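Local coordinates for protein Alpha/beta hydrolase (Enterobacter asburiae, PDB 6KMO) that probably hydrolyses ester bonds as a lipase or esterase of the alpha/beta hydrolase fold, using a serine nucleophile, at residues Asn24-Thr29 / Thr273-Val278; Ala66-Ala71 / Thr117-Ile122. The protein carries 2 engineered substitutions. One frame throughout, in Å; residues are numbered along the deposited sequence. Where two conformers were deposited one is given.

Contact 1 (Asn24-Thr29 / Thr273-Val278); sequences NTPTPT and TAELDV
In this alpha/beta hydrolase fold, P26 of the N-terminal segment packs on E275 and L276, and P28 on L276, where the chain turns a corner after strand 269-274 and heads into the loop carrying D277. The OD2 atom of D277 is hydrogen-bonded to H307 ND1, consistent with the Asp-His pair of a catalytic triad. Segment 24-29 thus touches the corner residues immediately before what is probably the catalytic acid, and does not reach D277 itself.

No hydrogen bond joins the two segments directly; the contact is van der Waals packing. E275 reaches out extended, its CG anti to the backbone N (chi1 178°), and brings its carboxylate to P26 CA and CB, the two side chains crossing at about a right angle. Here E275 OE2 is 3.4 Å from P26 CB, and E275 CD is 3.7 Å from the same carbon. The carboxylate is held by other partners: OE1 takes the backbone N of G304, while OE2 makes a salt bridge with R288 of the second subunit. That arginine also bonds N24 OD1, so the segment entering this contact belongs to the dimer interface as well, and the pairing probably steadies the charge of E275.

L276 also points at segment 24-29, but with CG anti to the carbonyl carbon (chi1 -62°), and its two methyls meet the backbone between the prolines. L276 CD2 comes within 4.1 Å of P26 CB and 3.9 Å of P28 CD, touching both rings, and the P28 side chain runs across it nearly perpendicularly. P28 also packs against Q33 and L36 of helix 30-41, which T29 caps through OG1 to V32 N. The second methyl, L276 CD1, lies 3.6 Å from the carbonyl oxygen T27 O.

Contact 2 (Ala66-Ala71 / Thr117-Ile122); sequences AKLPPA and THERLI
L68 lies across the side of helix 115-129, its two methyls divided between E119 and R120; this is how the loop from helix 52-63 to strand 71-80 meets a helix flanking the central sheet of the alpha/beta hydrolase fold. The leucine's CG is anti to the carbonyl carbon (chi1 -63°), which directs the forked end at the helix. One branch, L68 CD1, sits over the flat of the E119 carboxylate, 3.6 Å from E119 CD, and the two side chains meet at about a right angle. Since E119 OE2 is salt-bridged to R123 one turn on, the group under the methyl is held in place along the helix surface.

The other branch takes the root of R120 at a slant: L68 CD2 is 3.7 Å from R120 CB. R120 itself leaves the helix with CG anti to its backbone N (chi1 -164°), then bends at chi2 and chi3, so its aliphatic part faces the loop and its guanidinium goes deeper. There NH1 bonds N313 OD1, while NH2 pairs with D124 OD2 and G310 O. The buried charge is thus supplied with partners, and of R120, segment 66-71 meets only the aliphatic carbons.

P69 adds further apolar surface, its ring set nearly perpendicular to the R120 chain with P69 CD 4.0 Å from R120 CG. Its carbonyl oxygen accepts a bond from R123 NH1, and that of P70 one from R127 NH1, so successive helix arginines grip the loop backbone. On the inner side of the helix, H118 meets the ring of H106, in the HGGG sequence that in related lipases shapes the oxyanion hole. Back at the loop, R120 CG also touches the carbonyl oxygen K67 O, at 3.8 Å.

From the N terminus, the chain reaches 24-29 just before helix 30-41, then runs through helix 52-63 into 66-71. Contact 2 closes first, when helix 115-129 comes back against that loop after the antiparallel strands 71-80 and 83-92 and strand 99-105. Contact 1 closes much later, just past strand 269-274, so the smaller loop lies wholly within the larger one and the two do not cross. Contact 1 ties the N-terminal segment to the corner that follows strand 269-274, the neighbour of edge strand 297-302; contact 2 ties the approach to the sheet's first strand to a flanking helix. Their centres are about 25 Å apart and they do not touch.

Contact 1 (Asn24-Thr29 / Thr273-Val278)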
ATOM      1  N   ASN A  24       1.594 -18.763  -5.781  1.00 32.38           N
ATOM      2  CA  ASN A  24       1.972 -17.420  -5.318  1.00 24.24           C
ATOM      3  C   ASN A  24       2.851 -17.526  -4.068  1.00 31.73           C
ATOM      4  O   ASN A  24       2.482 -17.151  -2.953  1.00 33.56           O
ATOM      5  CB  ASN A  24       0.710 -16.586  -5.100  1.00 24.07           C
ATOM      6  CG  ASN A  24       1.010 -15.152  -4.692  1.00 24.03           C
ATOM      7  OD1 ASN A  24       1.993 -14.552  -5.140  1.00 16.04           O
ATOM      8  ND2 ASN A  24       0.142 -14.588  -3.841  1.00 13.23           N
ATOM      9  N   THR A  25       4.067 -18.027  -4.284  1.00 24.01           N
ATOM     10  CA  THR A  25       5.042 -18.322  -3.245  1.00 25.10           C
ATOM     11  C   THR A  25       5.836 -17.062  -2.903  1.00 16.56           C
ATOM     12  O   THR A  25       6.293 -16.365  -3.804  1.00 16.45           O
ATOM     13  CB  THR A  25       6.015 -19.379  -3.761  1.00 24.81           C
ATOM     14  OG1 THR A  25       5.292 -20.578  -4.088  1.00 37.67           O
ATOM     15  CG2 THR A  25       7.103 -19.693  -2.754  1.00 29.24           C
ATOM     16  N   PRO A  26       6.048 -16.739  -1.620  1.00 14.88           N
ATOM     17  CA  PRO A  26       6.813 -15.527  -1.285  1.00 12.00           C
ATOM     18  C   PRO A  26       8.255 -15.647  -1.748  1.00 12.70           C
ATOM     19  O   PRO A  26       8.946 -16.614  -1.427  1.00 17.71           O
ATOM     20  CB  PRO A  26       6.742 -15.464   0.243  1.00 12.94           C
ATOM     21  CG  PRO A  26       5.599 -16.345   0.615  1.00 24.55           C
ATOM     22  CD  PRO A  26       5.580 -17.430  -0.405  1.00 16.74           C
ATOM     23  N   THR A  27       8.708 -14.668  -2.525  0.66 11.07           N
ATOM     24  CA  THR A  27      10.093 -14.568  -2.961  0.66 11.11           C
ATOM     25  C   THR A  27      10.501 -13.104  -2.930  0.66  9.09           C
ATOM     26  O   THR A  27       9.657 -12.223  -3.138  0.66  8.69           O
ATOM     27  CB  THR A  27      10.282 -15.112  -4.386  0.66 16.85           C
ATOM     28  OG1 THR A  27       9.629 -14.260  -5.329  0.66 20.86           O
ATOM     29  CG2 THR A  27       9.695 -16.500  -4.508  0.66 15.70           C
ATOM     30  N   PRO A  28      11.766 -12.805  -2.643  1.00  8.33           N
ATOM     31  CA  PRO A  28      12.216 -11.414  -2.713  1.00  8.32           C
ATOM     32  C   PRO A  28      12.167 -10.905  -4.137  1.00  7.93           C
ATOM     33  O   PRO A  28      12.308 -11.666  -5.094  1.00  9.83           O
ATOM     34  CB  PRO A  28      13.669 -11.484  -2.226  1.00 11.09           C
ATOM     35  CG  PRO A  28      13.783 -12.775  -1.476  1.00 12.60           C
ATOM     36  CD  PRO A  28      12.853 -13.705  -2.207  1.00  8.88           C
ATOM     37  N   THR A  29      12.001  -9.595  -4.288  1.00  7.25           N
ATOM     38  CA  THR A  29      12.229  -9.011  -5.595  1.00  7.19           C
ATOM     39  C   THR A  29      13.696  -9.192  -5.990  1.00  8.13           C
ATOM     40  O   THR A  29      14.552  -9.527  -5.170  1.00  8.28           O
ATOM     41  CB  THR A  29      11.938  -7.518  -5.613  1.00  6.98           C
ATOM     42  OG1 THR A  29      12.848  -6.878  -4.717  1.00  7.45           O
ATOM     43  CG2 THR A  29      10.505  -7.221  -5.246  1.00  9.87           C
ATOM     44  N   THR A 273       3.388  -3.857   6.283  1.00  5.32           N
ATOM     45  CA  THR A 273       4.169  -5.050   6.567  1.00  5.27           C
ATOM     46  C   THR A 273       4.960  -5.462   5.329  1.00  4.82           C
ATOM     47  O   THR A 273       4.623  -5.115   4.195  1.00  6.10           O
ATOM     48  CB  THR A 273       3.291  -6.206   7.051  1.00  6.76           C
ATOM     49  OG1 THR A 273       2.382  -6.527   6.001  1.00  6.33           O
ATOM     50  CG2 THR A 273       2.570  -5.861   8.350  1.00  6.78           C
ATOM     51  N   ALA A 274       6.037  -6.197   5.582  1.00  5.80           N
ATOM     52  CA  ALA A 274       6.867  -6.780   4.538  1.00  5.86           C
ATOM     53  C   ALA A 274       6.511  -8.245   4.377  1.00  5.78           C
ATOM     54  O   ALA A 274       6.377  -8.973   5.368  1.00  6.52           O
ATOM     55  CB  ALA A 274       8.337  -6.663   4.915  1.00  6.65           C
ATOM     56  N   GLU A 275       6.385  -8.700   3.123  1.00  5.75           N
ATOM     57  CA  GLU A 275       5.970 -10.084   2.886  1.00  5.44           C
ATOM     58  C   GLU A 275       6.948 -11.085   3.498  1.00  5.87           C
ATOM     59  O   GLU A 275       6.526 -12.125   4.008  1.00  6.57           O
ATOM     60  CB  GLU A 275       5.805 -10.352   1.386  1.00  5.71           C
ATOM     61  CG  GLU A 275       5.419 -11.795   1.051  1.00  6.14           C
ATOM     62  CD  GLU A 275       5.377 -12.083  -0.430  1.00  7.25           C
ATOM     63  OE1 GLU A 275       6.088 -11.422  -1.218  1.00  7.84           O
ATOM     64  OE2 GLU A 275       4.603 -12.999  -0.792  1.00 11.05           O
ATOM     65  N   LEU A 276       8.249 -10.809   3.435  1.00  5.88           N
ATOM     66  CA  LEU A 276       9.266 -11.775   3.864  1.00  6.25           C
ATOM     67  C   LEU A 276       9.948 -11.273   5.126  1.00  8.07           C
ATOM     68  O   LEU A 276      11.143 -10.993   5.119  1.00  9.58           O
ATOM     69  CB  LEU A 276      10.269 -12.043   2.730  1.00  7.63           C
ATOM     70  CG  LEU A 276       9.635 -12.667   1.472  1.00 10.16           C
ATOM     71  CD1 LEU A 276       9.416 -11.617   0.411  1.00 11.39           C
ATOM     72  CD2 LEU A 276      10.487 -13.817   0.926  1.00 11.66           C
ATOM     73  N   ASP A 277       9.185 -11.163   6.213  1.00  8.64           N
ATOM     74  CA  ASP A 277       9.621 -10.597   7.492  1.00  6.64           C
ATOM     75  C   ASP A 277       9.048 -11.475   8.593  1.00  6.90           C
ATOM     76  O   ASP A 277       7.852 -11.771   8.597  1.00  6.60           O
ATOM     77  CB  ASP A 277       9.084  -9.159   7.588  1.00  7.99           C
ATOM     78  CG  ASP A 277       9.500  -8.402   8.850  1.00  8.12           C
ATOM     79  OD1 ASP A 277      10.076  -8.981   9.790  1.00  7.28           O
ATOM     80  OD2 ASP A 277       9.248  -7.161   8.881  1.00  8.10           O
ATOM     81  N   VAL A 278       9.900 -11.894   9.535  1.00  6.87           N
ATOM     82  CA  VAL A 278       9.417 -12.643  10.690  1.00  6.80           C
ATOM     83  C   VAL A 278       8.268 -11.919  11.392  1.00  5.91           C
ATOM     84  O   VAL A 278       7.365 -12.566  11.920  1.00  6.45           O
ATOM     85  CB  VAL A 278      10.544 -12.976  11.690  1.00  7.18           C
ATOM     86  CG1 VAL A 278      11.550 -13.945  11.069  1.00  7.48           C
ATOM     87  CG2 VAL A 278      11.236 -11.725  12.207  1.00  6.45           C
TER

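Contact 2 (Ala66-Ala71 / Thr117-Ile122)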
ATOM      1  N   ALA A  66      25.037   7.514   2.356  1.00 11.63           N
ATOM      2  CA  ALA A  66      23.907   7.512   1.448  1.00 11.74           C
ATOM      3  C   ALA A  66      23.592   8.932   0.998  1.00 11.56           C
ATOM      4  O   ALA A  66      23.772   9.897   1.740  1.00 14.21           O
ATOM      5  CB  ALA A  66      22.686   6.927   2.158  1.00 14.48           C
ATOM      6  N   LYS A  67      23.108   9.042  -0.240  1.00 14.93           N
ATOM      7  CA  LYS A  67      22.590  10.309  -0.731  1.00 18.04           C
ATOM      8  C   LYS A  67      21.318  10.663   0.030  1.00 14.57           C
ATOM      9  O   LYS A  67      20.401   9.841   0.139  1.00 18.26           O
ATOM     10  CB  LYS A  67      22.285  10.174  -2.224  1.00 23.90           C
ATOM     11  CG  LYS A  67      21.607  11.391  -2.852  1.00 38.60           C
ATOM     12  CD  LYS A  67      20.848  11.017  -4.136  1.00 46.29           C
ATOM     13  CE  LYS A  67      20.815  12.163  -5.151  1.00 52.86           C
ATOM     14  NZ  LYS A  67      20.689  11.690  -6.566  1.00 52.53           N
ATOM     15  N   LEU A  68      21.269  11.880   0.568  1.00 14.33           N
ATOM     16  CA  LEU A  68      20.097  12.339   1.305  1.00 14.29           C
ATOM     17  C   LEU A  68      19.294  13.292   0.445  1.00 15.41           C
ATOM     18  O   LEU A  68      19.869  14.217  -0.155  1.00 18.25           O
ATOM     19  CB  LEU A  68      20.524  13.051   2.575  1.00 12.94           C
ATOM     20  CG  LEU A  68      21.272  12.192   3.597  1.00 13.17           C
ATOM     21  CD1 LEU A  68      21.582  12.980   4.832  1.00 14.29           C
ATOM     22  CD2 LEU A  68      20.459  10.942   3.958  1.00 15.80           C
ATOM     23  N   PRO A  69      17.980  13.116   0.351  1.00 10.59           N
ATOM     24  CA  PRO A  69      17.176  14.084  -0.388  1.00 11.46           C
ATOM     25  C   PRO A  69      17.079  15.382   0.379  1.00 11.82           C
ATOM     26  O   PRO A  69      17.201  15.407   1.617  1.00 10.57           O
ATOM     27  CB  PRO A  69      15.806  13.387  -0.498  1.00 12.91           C
ATOM     28  CG  PRO A  69      15.735  12.570   0.736  1.00 12.18           C
ATOM     29  CD  PRO A  69      17.151  12.082   1.001  1.00 12.17           C
ATOM     30  N   PRO A  70      16.868  16.505  -0.307  1.00 11.60           N
ATOM     31  CA  PRO A  70      16.882  17.799   0.378  1.00 11.31           C
ATOM     32  C   PRO A  70      15.839  17.907   1.487  1.00 11.05           C
ATOM     33  O   PRO A  70      14.674  17.540   1.312  1.00 11.75           O
ATOM     34  CB  PRO A  70      16.595  18.794  -0.755  1.00 15.07           C
ATOM     35  CG  PRO A  70      17.085  18.098  -1.981  1.00 16.84           C
ATOM     36  CD  PRO A  70      16.783  16.649  -1.769  1.00 13.49           C
ATOM     37  N   ALA A  71      16.271  18.460   2.617  1.00  9.69           N
ATOM     38  CA  ALA A  71      15.429  18.725   3.775  1.00  9.14           C
ATOM     39  C   ALA A  71      16.213  19.625   4.718  1.00 11.20           C
ATOM     40  O   ALA A  71      17.435  19.760   4.592  1.00 15.42           O
ATOM     41  CB  ALA A  71      15.050  17.428   4.501  1.00  9.29           C
ATOM     42  N   THR A 117      21.422   6.884  11.178  1.00  6.56           N
ATOM     43  CA  THR A 117      21.019   5.674  10.478  1.00  7.23           C
ATOM     44  C   THR A 117      19.631   5.809   9.852  1.00  7.61           C
ATOM     45  O   THR A 117      19.352   5.188   8.811  1.00  8.57           O
ATOM     46  CB  THR A 117      21.008   4.437  11.392  1.00  6.38           C
ATOM     47  OG1 THR A 117      20.191   4.657  12.543  1.00  6.86           O
ATOM     48  CG2 THR A 117      22.412   4.007  11.805  1.00  9.02           C
ATOM     49  N   HIS A 118      18.742   6.572  10.471  1.00  6.56           N
ATOM     50  CA  HIS A 118      17.364   6.707  10.011  1.00  6.89           C
ATOM     51  C   HIS A 118      17.103   7.977   9.219  1.00  6.44           C
ATOM     52  O   HIS A 118      15.967   8.192   8.769  1.00  7.09           O
ATOM     53  CB  HIS A 118      16.408   6.652  11.211  1.00  6.18           C
ATOM     54  CG  HIS A 118      16.224   5.260  11.743  1.00  6.12           C
ATOM     55  ND1 HIS A 118      17.258   4.529  12.285  1.00  5.01           N
ATOM     56  CD2 HIS A 118      15.135   4.457  11.782  1.00  5.84           C
ATOM     57  CE1 HIS A 118      16.812   3.336  12.634  1.00  7.00           C
ATOM     58  NE2 HIS A 118      15.525   3.270  12.338  1.00  6.33           N
ATOM     59  N   GLU A 119      18.132   8.799   8.973  1.00  6.55           N
ATOM     60  CA  GLU A 119      17.905  10.124   8.407  1.00  6.66           C
ATOM     61  C   GLU A 119      17.293  10.075   7.011  1.00  6.63           C
ATOM     62  O   GLU A 119      16.389  10.855   6.696  1.00  6.34           O
ATOM     63  CB  GLU A 119      19.202  10.944   8.410  1.00  9.25           C
ATOM     64  CG  GLU A 119      18.973  12.330   7.853  1.00  8.65           C
ATOM     65  CD  GLU A 119      20.119  13.277   8.079  1.00  9.85           C
ATOM     66  OE1 GLU A 119      21.220  12.804   8.447  1.00 11.52           O
ATOM     67  OE2 GLU A 119      19.900  14.499   7.913  1.00 10.62           O
ATOM     68  N   ARG A 120      17.759   9.173   6.148  1.00  6.79           N
ATOM     69  CA  ARG A 120      17.219   9.144   4.795  1.00  5.90           C
ATOM     70  C   ARG A 120      15.730   8.801   4.816  1.00  6.44           C
ATOM     71  O   ARG A 120      14.915   9.451   4.141  1.00  6.63           O
ATOM     72  CB  ARG A 120      18.011   8.165   3.937  1.00  6.67           C
ATOM     73  CG  ARG A 120      17.770   8.351   2.443  1.00  5.87           C
ATOM     74  CD  ARG A 120      17.435   7.042   1.766  1.00  8.13           C
ATOM     75  NE  ARG A 120      16.036   6.663   1.973  1.00  7.18           N
ATOM     76  CZ  ARG A 120      15.610   5.527   2.512  1.00  7.66           C
ATOM     77  NH1 ARG A 120      16.428   4.615   3.012  1.00  7.82           N
ATOM     78  NH2 ARG A 120      14.307   5.316   2.547  1.00  7.80           N
ATOM     79  N   LEU A 121      15.367   7.780   5.594  1.00  6.55           N
ATOM     80  CA  LEU A 121      13.968   7.401   5.758  1.00  6.38           C
ATOM     81  C   LEU A 121      13.147   8.559   6.301  1.00  6.00           C
ATOM     82  O   LEU A 121      12.054   8.841   5.803  1.00  6.36           O
ATOM     83  CB  LEU A 121      13.881   6.195   6.697  1.00  6.48           C
ATOM     84  CG  LEU A 121      12.500   5.806   7.228  1.00  6.42           C
ATOM     85  CD1 LEU A 121      11.510   5.504   6.098  1.00  7.17           C
ATOM     86  CD2 LEU A 121      12.618   4.598   8.165  1.00  7.10           C
ATOM     87  N   ILE A 122      13.644   9.226   7.344  1.00  5.97           N
ATOM     88  CA  ILE A 122      12.898  10.337   7.926  1.00  6.00           C
ATOM     89  C   ILE A 122      12.694  11.433   6.892  1.00  5.76           C
ATOM     90  O   ILE A 122      11.594  11.971   6.747  1.00  6.88           O
ATOM     91  CB  ILE A 122      13.600  10.864   9.187  1.00  6.55           C
ATOM     92  CG1 ILE A 122      13.603   9.797  10.275  1.00  7.00           C
ATOM     93  CG2 ILE A 122      12.911  12.122   9.673  1.00  6.59           C
ATOM     94  CD1 ILE A 122      14.602  10.060  11.367  1.00  6.79           C
TER